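Local structure of putative uncharacterized protein (Bacillus anthracis, 3LNO) at residues Y14-E18 with I29-V35. The protein is of unknown function but, as a DUF59-family member of the NifU clan, may take part in iron-sulfur cluster assembly. Residues are numbered along the deposited sequence; the frame is centred on the assembly and turned at random.
Sequences YANLE and IVNLGLV
Val30 overlaps one face of the Tyr14 ring, holding its CG2 methyl 4.1 Å from the ring centroid and 13° off the normal, the geometry of a CH-pi contact. In this alpha-beta DUF59 fold, the C-terminal part of helix 3-16 and the 3-10 residues Leu17 and Glu18 pack here on the short helix 29-32. Val30 CG2 also lies 3.6 Å from Leu17 CB, so it is wedged between the tyrosine ring and the leucine. Val30 CG1 stays on the same face of the ring but further out, 3.5 Å from Tyr14 CE2 and close to OH. The tyrosine reaches across because its CG stands anti to the backbone N (chi1 -179°), which carries the ring out toward Val30 and Val35.

Val35, the first residue of strand 35-40, reaches the CE1 side of the ring obliquely, with Val35 CG1 4.0 Å from Tyr14 CE1. Leu17 CD1 touches both methyls of Val35, CG1 and CG2, while the leucine also packs on Leu71 of helix 60-74. Ile29 CG1 rests 3.7 Å from Leu17 O, and the isoleucine touches Val67 of that helix and Met50 of strand 46-50. Leu17 and Ile29, both buried, thus carry the contact inward. At the outer margin Glu18 CG lies alongside, 4.0 Å from Val30 CB.

Helix 29-32 is closed by a Schellman motif: Gly33 has positive phi (85°), and the backbone bonds Gly33 N to Val30 O and Leu34 N to Ile29 O reach back into the last turn before the chain turns into Val35. Polar linkage between the segments runs through one water, hydrogen-bonded to Tyr14 OH and donating to Val35 O at 2.7 Å.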
loop_
_atom_site.group_PDB
_atom_site.type_symbol
_atom_site.label_atom_id
_atom_site.label_comp_id
_atom_site.label_asym_id
_atom_site.label_seq_id
_atom_site.Cartn_x
_atom_site.Cartn_y
_atom_site.Cartn_z
ATOM N N TYR A 14 3.984 -5.095 -4.057
ATOM C CA TYR A 14 2.932 -4.107 -4.329
ATOM C C TYR A 14 1.614 -4.803 -4.678
ATOM O O TYR A 14 0.549 -4.399 -4.219
ATOM C CB TYR A 14 3.380 -3.169 -5.464
ATOM C CG TYR A 14 2.425 -2.068 -5.856
ATOM C CD1 TYR A 14 2.485 -0.819 -5.246
ATOM C CD2 TYR A 14 1.469 -2.269 -6.863
ATOM C CE1 TYR A 14 1.633 0.196 -5.605
ATOM C CE2 TYR A 14 0.583 -1.258 -7.216
ATOM C CZ TYR A 14 0.688 -0.029 -6.604
ATOM O OH TYR A 14 -0.167 0.977 -6.970
ATOM N N ALA A 15 1.697 -5.864 -5.472
ATOM C CA ALA A 15 0.503 -6.619 -5.871
ATOM C C ALA A 15 -0.177 -7.222 -4.645
ATOM O O ALA A 15 -1.401 -7.292 -4.560
ATOM C CB ALA A 15 0.868 -7.771 -6.915
ATOM N N ASN A 16 0.611 -7.650 -3.673
ATOM C CA ASN A 16 -0.001 -8.257 -2.492
ATOM C C ASN A 16 -0.719 -7.238 -1.595
ATOM O O ASN A 16 -1.565 -7.603 -0.782
ATOM C CB ASN A 16 1.029 -9.071 -1.713
ATOM C CG ASN A 16 1.173 -10.462 -2.272
ATOM O OD1 ASN A 16 0.451 -11.378 -1.866
ATOM N ND2 ASN A 16 2.087 -10.629 -3.235
ATOM N N LEU A 17 -0.383 -5.956 -1.754
ATOM C CA LEU A 17 -1.036 -4.893 -0.991
ATOM C C LEU A 17 -2.497 -4.702 -1.436
ATOM O O LEU A 17 -3.273 -3.991 -0.788
ATOM C CB LEU A 17 -0.240 -3.594 -1.122
ATOM C CG LEU A 17 1.124 -3.589 -0.408
ATOM C CD1 LEU A 17 1.817 -2.248 -0.647
ATOM C CD2 LEU A 17 0.924 -3.819 1.120
ATOM N N GLU A 18 -2.895 -5.364 -2.514
ATOM C CA GLU A 18 -4.320 -5.353 -2.882
ATOM C C GLU A 18 -5.185 -6.080 -1.880
ATOM O O GLU A 18 -6.410 -5.976 -1.939
ATOM C CB GLU A 18 -4.569 -5.981 -4.246
ATOM C CG GLU A 18 -4.032 -5.141 -5.362
ATOM C CD GLU A 18 -4.260 -5.770 -6.704
ATOM O OE1 GLU A 18 -3.890 -6.953 -6.896
ATOM O OE2 GLU A 18 -4.817 -5.065 -7.568
ATOM N N ILE A 29 -5.869 -0.437 -0.743
ATOM C CA ILE A 29 -5.044 0.767 -0.714
ATOM C C ILE A 29 -4.313 1.024 -2.033
ATOM O O ILE A 29 -3.950 2.157 -2.354
ATOM C CB ILE A 29 -4.066 0.735 0.484
ATOM C CG1 ILE A 29 -3.080 -0.428 0.354
ATOM C CG2 ILE A 29 -4.846 0.577 1.764
ATOM C CD1 ILE A 29 -1.985 -0.448 1.438
ATOM N N VAL A 30 -4.044 -0.041 -2.769
ATOM C CA VAL A 30 -3.447 0.063 -4.086
ATOM C C VAL A 30 -4.415 0.779 -5.046
ATOM O O VAL A 30 -4.079 1.833 -5.623
ATOM C CB VAL A 30 -3.026 -1.340 -4.610
ATOM C CG1 VAL A 30 -2.767 -1.320 -6.110
ATOM C CG2 VAL A 30 -1.773 -1.797 -3.880
ATOM N N ASN A 31 -5.629 0.241 -5.186
ATOM C CA ASN A 31 -6.618 0.877 -6.058
ATOM C C ASN A 31 -7.024 2.280 -5.594
ATOM O O ASN A 31 -7.374 3.122 -6.410
ATOM C CB ASN A 31 -7.827 -0.038 -6.310
ATOM C CG ASN A 31 -7.513 -1.143 -7.312
ATOM O OD1 ASN A 31 -7.309 -2.291 -6.922
ATOM N ND2 ASN A 31 -7.453 -0.796 -8.610
ATOM N N LEU A 32 -6.907 2.558 -4.296
ATOM C CA LEU A 32 -7.165 3.921 -3.847
ATOM C C LEU A 32 -6.086 4.925 -4.251
ATOM O O LEU A 32 -6.332 6.122 -4.245
ATOM C CB LEU A 32 -7.340 3.992 -2.336
ATOM C CG LEU A 32 -8.740 3.673 -1.823
ATOM C CD1 LEU A 32 -8.757 3.810 -0.307
ATOM C CD2 LEU A 32 -9.793 4.577 -2.468
ATOM N N GLY A 33 -4.897 4.444 -4.579
ATOM C CA GLY A 33 -3.790 5.342 -4.858
ATOM C C GLY A 33 -3.056 5.783 -3.603
ATOM O O GLY A 33 -2.366 6.814 -3.621
ATOM N N LEU A 34 -3.216 5.045 -2.501
ATOM C CA LEU A 34 -2.547 5.435 -1.248
ATOM C C LEU A 34 -1.087 5.045 -1.168
ATOM O O LEU A 34 -0.354 5.622 -0.367
ATOM C CB LEU A 34 -3.247 4.873 -0.005
ATOM C CG LEU A 34 -4.701 5.296 0.200
ATOM C CD1 LEU A 34 -5.213 4.630 1.443
ATOM C CD2 LEU A 34 -4.787 6.833 0.307
ATOM N N VAL A 35 -0.671 4.063 -1.965
ATOM C CA VAL A 35 0.699 3.575 -1.916
ATOM C C VAL A 35 1.590 4.337 -2.905
ATOM O O VAL A 35 1.429 4.223 -4.140
ATOM C CB VAL A 35 0.790 2.068 -2.181
ATOM C CG1 VAL A 35 2.203 1.581 -1.911
ATOM C CG2 VAL A 35 -0.196 1.293 -1.299
HETATM O O HOH W 1 0.352 3.772 -6.614
#